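Local coordinates for uncharacterized protein LPG1670 (Legionella pneumophila subsp. pneumophila, PDB 5T2X) that is of unknown function but belongs to the DUF5630 family and folds as an elongated, all-helical single chain, at residues A[168-173]-A[202-207]; A[192-197]-A[245-250]; A[196-201]-A[239-244]. All coordinates share one frame; numbering follows the deposited sequence.

Contact 1. Residues A[168-173]-A[202-207]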
loop_
_atom_site.group_PDB
_atom_site.type_symbol
_atom_site.label_atom_id
_atom_site.label_comp_id
_atom_site.label_asym_id
_atom_site.label_seq_id
_atom_site.Cartn_x
_atom_site.Cartn_y
_atom_site.Cartn_z
ATOM N N HIS A 168 2.542 4.336 -3.455
ATOM C CA HIS A 168 2.078 5.121 -2.316
ATOM C C HIS A 168 2.958 6.327 -2.007
ATOM O O HIS A 168 2.943 6.816 -0.873
ATOM C CB HIS A 168 1.930 4.221 -1.089
ATOM C CG HIS A 168 0.938 3.118 -1.286
ATOM N ND1 HIS A 168 -0.418 3.347 -1.371
ATOM C CD2 HIS A 168 1.107 1.785 -1.452
ATOM C CE1 HIS A 168 -1.045 2.200 -1.564
ATOM N NE2 HIS A 168 -0.143 1.237 -1.616
ATOM N N TRP A 169 3.717 6.817 -2.986
ATOM C CA TRP A 169 4.290 8.174 -2.975
ATOM C C TRP A 169 5.132 8.375 -1.715
ATOM O O TRP A 169 6.019 7.550 -1.441
ATOM C CB TRP A 169 3.144 9.163 -3.157
ATOM C CG TRP A 169 2.511 9.115 -4.511
ATOM C CD1 TRP A 169 1.562 8.236 -4.941
ATOM C CD2 TRP A 169 2.778 9.990 -5.612
ATOM N NE1 TRP A 169 1.224 8.506 -6.246
ATOM C CE2 TRP A 169 1.956 9.580 -6.680
ATOM C CE3 TRP A 169 3.632 11.081 -5.798
ATOM C CZ2 TRP A 169 1.964 10.221 -7.916
ATOM C CZ3 TRP A 169 3.640 11.716 -7.027
ATOM C CH2 TRP A 169 2.811 11.284 -8.070
ATOM N N THR A 170 4.894 9.434 -0.931
ATOM C CA THR A 170 5.772 9.732 0.202
ATOM C C THR A 170 5.686 8.685 1.306
ATOM O O THR A 170 6.745 8.240 1.782
ATOM C CB THR A 170 5.477 11.143 0.726
ATOM O OG1 THR A 170 5.943 12.114 -0.218
ATOM C CG2 THR A 170 6.147 11.376 2.073
ATOM N N PRO A 171 4.503 8.259 1.771
ATOM C CA PRO A 171 4.483 7.200 2.795
ATOM C C PRO A 171 5.142 5.910 2.342
ATOM O O PRO A 171 5.689 5.180 3.179
ATOM C CB PRO A 171 2.985 7.006 3.065
ATOM C CG PRO A 171 2.377 8.309 2.721
ATOM C CD PRO A 171 3.150 8.798 1.536
ATOM N N GLY A 172 5.110 5.607 1.043
ATOM C CA GLY A 172 5.808 4.430 0.553
ATOM C C GLY A 172 7.315 4.556 0.690
ATOM O O GLY A 172 7.986 3.642 1.178
ATOM N N TYR A 173 7.866 5.695 0.265
ATOM C CA TYR A 173 9.307 5.898 0.377
ATOM C C TYR A 173 9.741 6.076 1.825
ATOM O O TYR A 173 10.873 5.726 2.177
ATOM C CB TYR A 173 9.741 7.095 -0.471
ATOM C CG TYR A 173 9.873 6.756 -1.937
ATOM C CD1 TYR A 173 11.058 6.243 -2.445
ATOM C CD2 TYR A 173 8.806 6.927 -2.808
ATOM C CE1 TYR A 173 11.182 5.920 -3.783
ATOM C CE2 TYR A 173 8.921 6.608 -4.148
ATOM C CZ TYR A 173 10.111 6.104 -4.629
ATOM O OH TYR A 173 10.230 5.785 -5.961
ATOM N N LEU A 202 15.048 11.289 0.960
ATOM C CA LEU A 202 15.039 12.500 0.145
ATOM C C LEU A 202 13.918 12.464 -0.886
ATOM O O LEU A 202 13.244 13.476 -1.112
ATOM C CB LEU A 202 16.395 12.685 -0.538
ATOM C CG LEU A 202 17.597 12.919 0.381
ATOM C CD1 LEU A 202 18.885 13.015 -0.422
ATOM C CD2 LEU A 202 17.394 14.167 1.221
ATOM N N ILE A 203 13.703 11.309 -1.520
ATOM C CA ILE A 203 12.622 11.188 -2.495
ATOM C C ILE A 203 11.273 11.414 -1.824
ATOM O O ILE A 203 10.384 12.064 -2.387
ATOM C CB ILE A 203 12.684 9.820 -3.199
ATOM C CG1 ILE A 203 13.979 9.692 -4.002
ATOM C CG2 ILE A 203 11.479 9.630 -4.109
ATOM C CD1 ILE A 203 14.176 8.326 -4.624
ATOM N N ALA A 204 11.105 10.895 -0.605
ATOM C CA ALA A 204 9.849 11.085 0.114
ATOM C C ALA A 204 9.572 12.562 0.361
ATOM O O ALA A 204 8.418 13.003 0.308
ATOM C CB ALA A 204 9.881 10.316 1.435
ATOM N N ARG A 205 10.618 13.347 0.625
ATOM C CA ARG A 205 10.423 14.777 0.831
ATOM C C ARG A 205 10.106 15.481 -0.482
ATOM O O ARG A 205 9.201 16.322 -0.541
ATOM C CB ARG A 205 11.661 15.387 1.485
ATOM C CG ARG A 205 11.469 16.822 1.943
ATOM C CD ARG A 205 12.731 17.364 2.592
ATOM N NE ARG A 205 12.501 18.650 3.243
ATOM C CZ ARG A 205 13.442 19.353 3.863
ATOM N NH1 ARG A 205 14.688 18.899 3.917
ATOM N NH2 ARG A 205 13.138 20.514 4.431
ATOM N N LYS A 206 10.834 15.140 -1.551
ATOM C CA LYS A 206 10.623 15.765 -2.852
ATOM C C LYS A 206 9.264 15.431 -3.453
ATOM O O LYS A 206 8.827 16.118 -4.383
ATOM C CB LYS A 206 11.737 15.348 -3.813
ATOM C CG LYS A 206 13.112 15.823 -3.378
ATOM C CD LYS A 206 14.212 15.294 -4.281
ATOM C CE LYS A 206 15.567 15.804 -3.822
ATOM N NZ LYS A 206 15.609 17.294 -3.800
ATOM N N LEU A 207 8.590 14.395 -2.957
ATOM C CA LEU A 207 7.249 14.059 -3.413
ATOM C C LEU A 207 6.160 14.586 -2.491
ATOM O O LEU A 207 4.987 14.563 -2.873
ATOM C CB LEU A 207 7.097 12.537 -3.550
ATOM C CG LEU A 207 7.986 11.814 -4.564
ATOM C CD1 LEU A 207 7.704 10.320 -4.543
ATOM C CD2 LEU A 207 7.788 12.379 -5.960
#
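Thr-170 and Ala-204 meet where two antiparallel helices come close enough for a side chain to bond to the facing backbone. The hydroxyl OG1 of Thr-170 donates to the carbonyl O of Ala-204 at 2.7 Å, in the carbonyl plane and on a lone pair. With OG1 anti to its own carbonyl carbon (chi1 -71°), the hydroxyl points at that oxygen, which lies near the C-terminal end of helix 191-207. The threonine's methyl lies against the same residue, CG2 to Ala-204 CB being 3.9 Å.

One turn on, Tyr-173 brings the aromatic part of the contact. The branch methyl CG2 of Ile-203 stands over the middle of one ring face, 3.6 Å from the ring centroid and only 6° off the normal, a well-centred CH-pi contact. At the root of the side chain, Tyr-173 CB rests on Ala-204 CB at 3.7 Å. Leu-207 CD1 comes up obliquely to the CE2 side of the same ring at 3.9 Å and also approaches the indole of Trp-169, so this methyl wedges between the two aromatic groups.

The second shell fixes these pieces. Thr-170 OG1 is also hydrogen-bonded to Ser-213 OG, which gives the buried hydroxyl a partner on helix 211-220. The indole NE1 of Trp-169 is held by the carbonyl O of Pro-87, and Ile-269 of helix 252-272 touches both Trp-169 and Tyr-173.

With axes 8.1 Å apart and directions 167° apart, the start of helix 169-185 packs on the end of helix 191-207: a close antiparallel helical hairpin within an all-helical fold.

Contact 2. Residues A[192-197]-A[245-250]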
loop_
_atom_site.group_PDB
_atom_site.type_symbol
_atom_site.label_atom_id
_atom_site.label_comp_id
_atom_site.label_asym_id
_atom_site.label_seq_id
_atom_site.Cartn_x
_atom_site.Cartn_y
_atom_site.Cartn_z
ATOM N N LEU A 192 25.784 0.708 3.304
ATOM C CA LEU A 192 24.911 0.670 2.134
ATOM C C LEU A 192 23.449 0.838 2.525
ATOM O O LEU A 192 22.673 1.471 1.800
ATOM C CB LEU A 192 25.112 -0.638 1.369
ATOM C CG LEU A 192 26.292 -0.692 0.398
ATOM C CD1 LEU A 192 26.396 -2.069 -0.237
ATOM C CD2 LEU A 192 26.145 0.380 -0.668
ATOM N N SER A 193 23.052 0.275 3.668
ATOM C CA SER A 193 21.670 0.410 4.112
ATOM C C SER A 193 21.338 1.859 4.448
ATOM O O SER A 193 20.245 2.342 4.130
ATOM C CB SER A 193 21.416 -0.498 5.313
ATOM O OG SER A 193 21.750 -1.841 5.010
ATOM N N TYR A 194 22.273 2.574 5.083
ATOM C CA TYR A 194 22.030 3.976 5.405
ATOM C C TYR A 194 22.027 4.840 4.150
ATOM O O TYR A 194 21.266 5.810 4.060
ATOM C CB TYR A 194 23.073 4.480 6.398
ATOM C CG TYR A 194 22.816 4.076 7.834
ATOM C CD1 TYR A 194 21.724 4.577 8.531
ATOM C CD2 TYR A 194 23.676 3.212 8.499
ATOM C CE1 TYR A 194 21.488 4.216 9.844
ATOM C CE2 TYR A 194 23.450 2.849 9.814
ATOM C CZ TYR A 194 22.354 3.353 10.480
ATOM O OH TYR A 194 22.125 2.991 11.789
ATOM N N GLN A 195 22.872 4.506 3.171
ATOM C CA GLN A 195 22.883 5.260 1.921
ATOM C C GLN A 195 21.582 5.070 1.153
ATOM O O GLN A 195 21.067 6.018 0.549
ATOM C CB GLN A 195 24.080 4.844 1.066
ATOM C CG GLN A 195 25.425 5.148 1.704
ATOM C CD GLN A 195 26.581 4.523 0.951
ATOM O OE1 GLN A 195 27.635 4.251 1.525
ATOM N NE2 GLN A 195 26.388 4.294 -0.343
ATOM N N GLU A 196 21.036 3.851 1.164
ATOM C CA GLU A 196 19.735 3.620 0.546
ATOM C C GLU A 196 18.614 4.276 1.342
ATOM O O GLU A 196 17.618 4.716 0.758
ATOM C CB GLU A 196 19.480 2.118 0.400
ATOM C CG GLU A 196 20.255 1.460 -0.731
ATOM C CD GLU A 196 19.704 1.817 -2.099
ATOM O OE1 GLU A 196 18.471 1.975 -2.223
ATOM O OE2 GLU A 196 20.502 1.941 -3.052
ATOM N N ALA A 197 18.756 4.348 2.667
ATOM C CA ALA A 197 17.752 5.020 3.485
ATOM C C ALA A 197 17.701 6.511 3.176
ATOM O O ALA A 197 16.617 7.102 3.112
ATOM C CB ALA A 197 18.041 4.793 4.968
ATOM N N ILE A 245 22.552 10.855 7.874
ATOM C CA ILE A 245 23.910 11.105 7.402
ATOM C C ILE A 245 24.917 10.869 8.523
ATOM O O ILE A 245 26.017 10.354 8.289
ATOM C CB ILE A 245 24.012 12.530 6.827
ATOM C CG1 ILE A 245 23.075 12.680 5.628
ATOM C CG2 ILE A 245 25.446 12.855 6.430
ATOM C CD1 ILE A 245 23.053 14.068 5.035
ATOM N N ALA A 246 24.553 11.222 9.756
ATOM C CA ALA A 246 25.471 11.053 10.878
ATOM C C ALA A 246 25.595 9.586 11.278
ATOM O O ALA A 246 26.707 9.064 11.418
ATOM C CB ALA A 246 25.010 11.900 12.063
ATOM N N LYS A 247 24.461 8.905 11.475
ATOM C CA LYS A 247 24.500 7.494 11.853
ATOM C C LYS A 247 25.173 6.651 10.780
ATOM O O LYS A 247 25.934 5.728 11.089
ATOM C CB LYS A 247 23.086 6.976 12.121
ATOM C CG LYS A 247 22.472 7.453 13.425
ATOM C CD LYS A 247 21.047 6.948 13.588
ATOM C CE LYS A 247 20.417 7.467 14.871
ATOM N NZ LYS A 247 19.001 7.028 15.015
ATOM N N GLY A 248 24.909 6.956 9.511
ATOM C CA GLY A 248 25.456 6.172 8.422
ATOM C C GLY A 248 26.898 6.452 8.075
ATOM O O GLY A 248 27.472 5.714 7.268
ATOM N N LYS A 249 27.492 7.497 8.658
ATOM C CA LYS A 249 28.872 7.884 8.361
ATOM C C LYS A 249 29.071 8.084 6.862
ATOM O O LYS A 249 30.132 7.788 6.307
ATOM C CB LYS A 249 29.866 6.858 8.911
ATOM C CG LYS A 249 29.767 6.626 10.412
ATOM C CD LYS A 249 30.835 5.648 10.881
ATOM C CE LYS A 249 30.763 5.411 12.381
ATOM N NZ LYS A 249 29.495 4.746 12.783
ATOM N N ILE A 250 28.031 8.581 6.200
ATOM C CA ILE A 250 28.048 8.778 4.753
ATOM C C ILE A 250 29.064 9.861 4.418
ATOM O O ILE A 250 28.925 11.005 4.877
ATOM C CB ILE A 250 26.651 9.140 4.225
ATOM C CG1 ILE A 250 25.620 8.116 4.705
ATOM C CG2 ILE A 250 26.660 9.219 2.706
ATOM C CD1 ILE A 250 24.205 8.419 4.259
#
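Tyr-194 lies against Gly-248, its aromatic ring laid over the last turn of helix 237-248. CG of the tyrosine is 3.4 Å from Gly-248 CA, and the CA atoms of the two residues are only 5.1 Å apart. With CG anti to its own carbonyl carbon (chi1 -79°), the ring swings out across the backbone of the facing segment. One face takes the peptide that links Lys-247 to Gly-248: the carbonyl carbon of Lys-247 sits over the ring centre at 4.2 Å above the plane, and Gly-248 N is displaced toward the rim. Having no side chain, Gly-248 brings its CA directly against CB and CG of Tyr-194.

Farther out along the ring, CE1 of Tyr-194 meets CB of Lys-247 at 3.9 Å. From there the lysine chain extends away, and its NZ makes a long, weak ion pair with Glu-243. Leu-181 and Ala-184 of helix 169-185 also touch the tyrosine.

The next residue, Gln-195, is met by Ile-250, whose CD1 is 3.9 Å from the carbonyl O of Tyr-194 and 4.1 Å from Gln-195 CA. The aliphatic stem of the glutamine joins in, CG lying 4.2 Å from Ile-250 CG1. At its polar end, OE1 is hydrogen-bonded to Ser-191 OG, one turn back on its own helix.

Lys-249, with its positive phi of 54°, turns the chain out of the helix; its N bonds to Ala-246 O, and a weak bond runs from Ile-250 N to Ile-245 O. This is a Schellman motif, a C-terminal helix cap, here followed by Ile-250 folding back as an apolar plug against helix 191-207.

Contact 3. Residues A[196-201]-A[239-244]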
loop_
_atom_site.group_PDB
_atom_site.type_symbol
_atom_site.label_atom_id
_atom_site.label_comp_id
_atom_site.label_asym_id
_atom_site.label_seq_id
_atom_site.Cartn_x
_atom_site.Cartn_y
_atom_site.Cartn_z
ATOM N N GLU A 196 21.036 3.851 1.164
ATOM C CA GLU A 196 19.735 3.620 0.546
ATOM C C GLU A 196 18.614 4.276 1.342
ATOM O O GLU A 196 17.618 4.716 0.758
ATOM C CB GLU A 196 19.480 2.118 0.400
ATOM C CG GLU A 196 20.255 1.460 -0.731
ATOM C CD GLU A 196 19.704 1.817 -2.099
ATOM O OE1 GLU A 196 18.471 1.975 -2.223
ATOM O OE2 GLU A 196 20.502 1.941 -3.052
ATOM N N ALA A 197 18.756 4.348 2.667
ATOM C CA ALA A 197 17.752 5.020 3.485
ATOM C C ALA A 197 17.701 6.511 3.176
ATOM O O ALA A 197 16.617 7.102 3.112
ATOM C CB ALA A 197 18.041 4.793 4.968
ATOM N N LEU A 198 18.866 7.132 2.982
ATOM C CA LEU A 198 18.911 8.563 2.694
ATOM C C LEU A 198 18.229 8.879 1.370
ATOM O O LEU A 198 17.446 9.831 1.274
ATOM C CB LEU A 198 20.362 9.048 2.682
ATOM C CG LEU A 198 20.589 10.508 2.287
ATOM C CD1 LEU A 198 19.894 11.444 3.263
ATOM C CD2 LEU A 198 22.077 10.819 2.208
ATOM N N GLU A 199 18.515 8.087 0.333
ATOM C CA GLU A 199 17.920 8.334 -0.977
ATOM C C GLU A 199 16.400 8.252 -0.914
ATOM O O GLU A 199 15.697 9.122 -1.440
ATOM C CB GLU A 199 18.475 7.342 -1.997
ATOM C CG GLU A 199 17.858 7.461 -3.380
ATOM C CD GLU A 199 18.433 6.458 -4.360
ATOM O OE1 GLU A 199 19.503 5.886 -4.065
ATOM O OE2 GLU A 199 17.815 6.238 -5.422
ATOM N N ALA A 200 15.873 7.212 -0.262
ATOM C CA ALA A 200 14.425 7.079 -0.133
ATOM C C ALA A 200 13.842 8.191 0.727
ATOM O O ALA A 200 12.722 8.653 0.476
ATOM C CB ALA A 200 14.072 5.711 0.448
ATOM N N LEU A 201 14.580 8.632 1.747
ATOM C CA LEU A 201 14.100 9.728 2.583
ATOM C C LEU A 201 14.041 11.032 1.797
ATOM O O LEU A 201 13.088 11.807 1.940
ATOM C CB LEU A 201 14.994 9.879 3.813
ATOM C CG LEU A 201 14.654 11.011 4.785
ATOM C CD1 LEU A 201 13.227 10.879 5.290
ATOM C CD2 LEU A 201 15.637 11.021 5.945
ATOM N N LYS A 239 15.828 17.128 10.465
ATOM C CA LYS A 239 16.314 16.318 11.578
ATOM C C LYS A 239 16.534 14.871 11.153
ATOM O O LYS A 239 17.548 14.258 11.509
ATOM C CB LYS A 239 15.330 16.389 12.745
ATOM C CG LYS A 239 15.243 17.751 13.414
ATOM C CD LYS A 239 16.320 17.921 14.471
ATOM C CE LYS A 239 16.042 19.133 15.344
ATOM N NZ LYS A 239 16.840 19.103 16.601
ATOM N N ALA A 240 15.594 14.307 10.389
ATOM C CA ALA A 240 15.729 12.921 9.953
ATOM C C ALA A 240 16.836 12.771 8.918
ATOM O O ALA A 240 17.568 11.774 8.924
ATOM C CB ALA A 240 14.399 12.414 9.394
ATOM N N ILE A 241 16.970 13.744 8.017
ATOM C CA ILE A 241 18.038 13.698 7.024
ATOM C C ILE A 241 19.399 13.798 7.701
ATOM O O ILE A 241 20.336 13.068 7.354
ATOM C CB ILE A 241 17.839 14.810 5.978
ATOM C CG1 ILE A 241 16.547 14.580 5.194
ATOM C CG2 ILE A 241 19.032 14.886 5.033
ATOM C CD1 ILE A 241 16.160 15.734 4.297
ATOM N N SER A 242 19.527 14.689 8.687
ATOM C CA SER A 242 20.815 14.885 9.343
ATOM C C SER A 242 21.226 13.657 10.145
ATOM O O SER A 242 22.402 13.275 10.141
ATOM C CB SER A 242 20.761 16.122 10.239
ATOM O OG SER A 242 20.548 17.295 9.470
ATOM N N GLU A 243 20.276 13.023 10.836
ATOM C CA GLU A 243 20.618 11.853 11.640
ATOM C C GLU A 243 20.970 10.653 10.771
ATOM O O GLU A 243 21.796 9.825 11.172
ATOM C CB GLU A 243 19.469 11.508 12.588
ATOM C CG GLU A 243 19.280 12.517 13.708
ATOM C CD GLU A 243 18.345 12.018 14.790
ATOM O OE1 GLU A 243 17.965 12.822 15.666
ATOM O OE2 GLU A 243 17.992 10.819 14.764
ATOM N N THR A 244 20.363 10.538 9.589
ATOM C CA THR A 244 20.723 9.453 8.682
ATOM C C THR A 244 22.149 9.618 8.170
ATOM O O THR A 244 22.892 8.636 8.052
ATOM C CB THR A 244 19.735 9.392 7.514
ATOM O OG1 THR A 244 18.422 9.107 8.012
ATOM C CG2 THR A 244 20.140 8.312 6.520
#
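Leu-201 is the main bump of this interface, and the hollow that takes it is formed by Ala-240, Ile-241 and Thr-244. Its CD2 methyl does the filling: CD2 of Leu-201 lies 3.7 Å from Ile-241 CG1 and also touches CB and the carbonyl of Ala-240, with Thr-244 OG1 beside it. CG of Leu-201 stands anti to the backbone N (chi1 178°), which carries the methyl out across the gap between axes 10.0 Å apart.

Thr-244 is the return bump. Its CG2 settles beside Leu-198, 3.9 Å from CB, with Ala-197 CB more loosely on its flank. The threonine's hydroxyl turns back to its own helix, where OG1 donates to Ala-240 O at 2.9 Å; Thr-244 N reaches the same oxygen from the opposite face of the carbonyl plane. A polar group is thereby satisfied while the methyl is presented to the neighbour. Beside these, Leu-198 crosses Ile-241 at about a right angle, CD1 against CG2 at 4.0 Å.

The helices run antiparallel, crossing at -163°. On one flank, Tyr-177 of helix 169-185 touches both Leu-201 and Thr-244; elsewhere Leu-255 and Ile-258 of helix 252-272 pack on Leu-198 and Tyr-259 on Ile-241, so helix 169-185 and helix 252-272 each touch both helices of this pair.

In the fold
Helix 191-207 is common to all three contacts. Contacts 2 and 3 are successive parts of one antiparallel interface with helix 237-248; their centres are about 7 Å apart, they share Glu-196 and Ala-197, and Tyr-194 O lies 3.7 Å from Thr-244 CG2 where they join. Contact 1 uses the far end of the same helix against helix 169-185. Its centre is about 12 Å from that of contact 3, which it touches through Leu-202 CD2 and Ile-241 CD1 at 3.7 Å; contact 2 is about 17 Å off, centre to centre, and does not touch it. The function is unknown, and the three contacts are best read as helix packing.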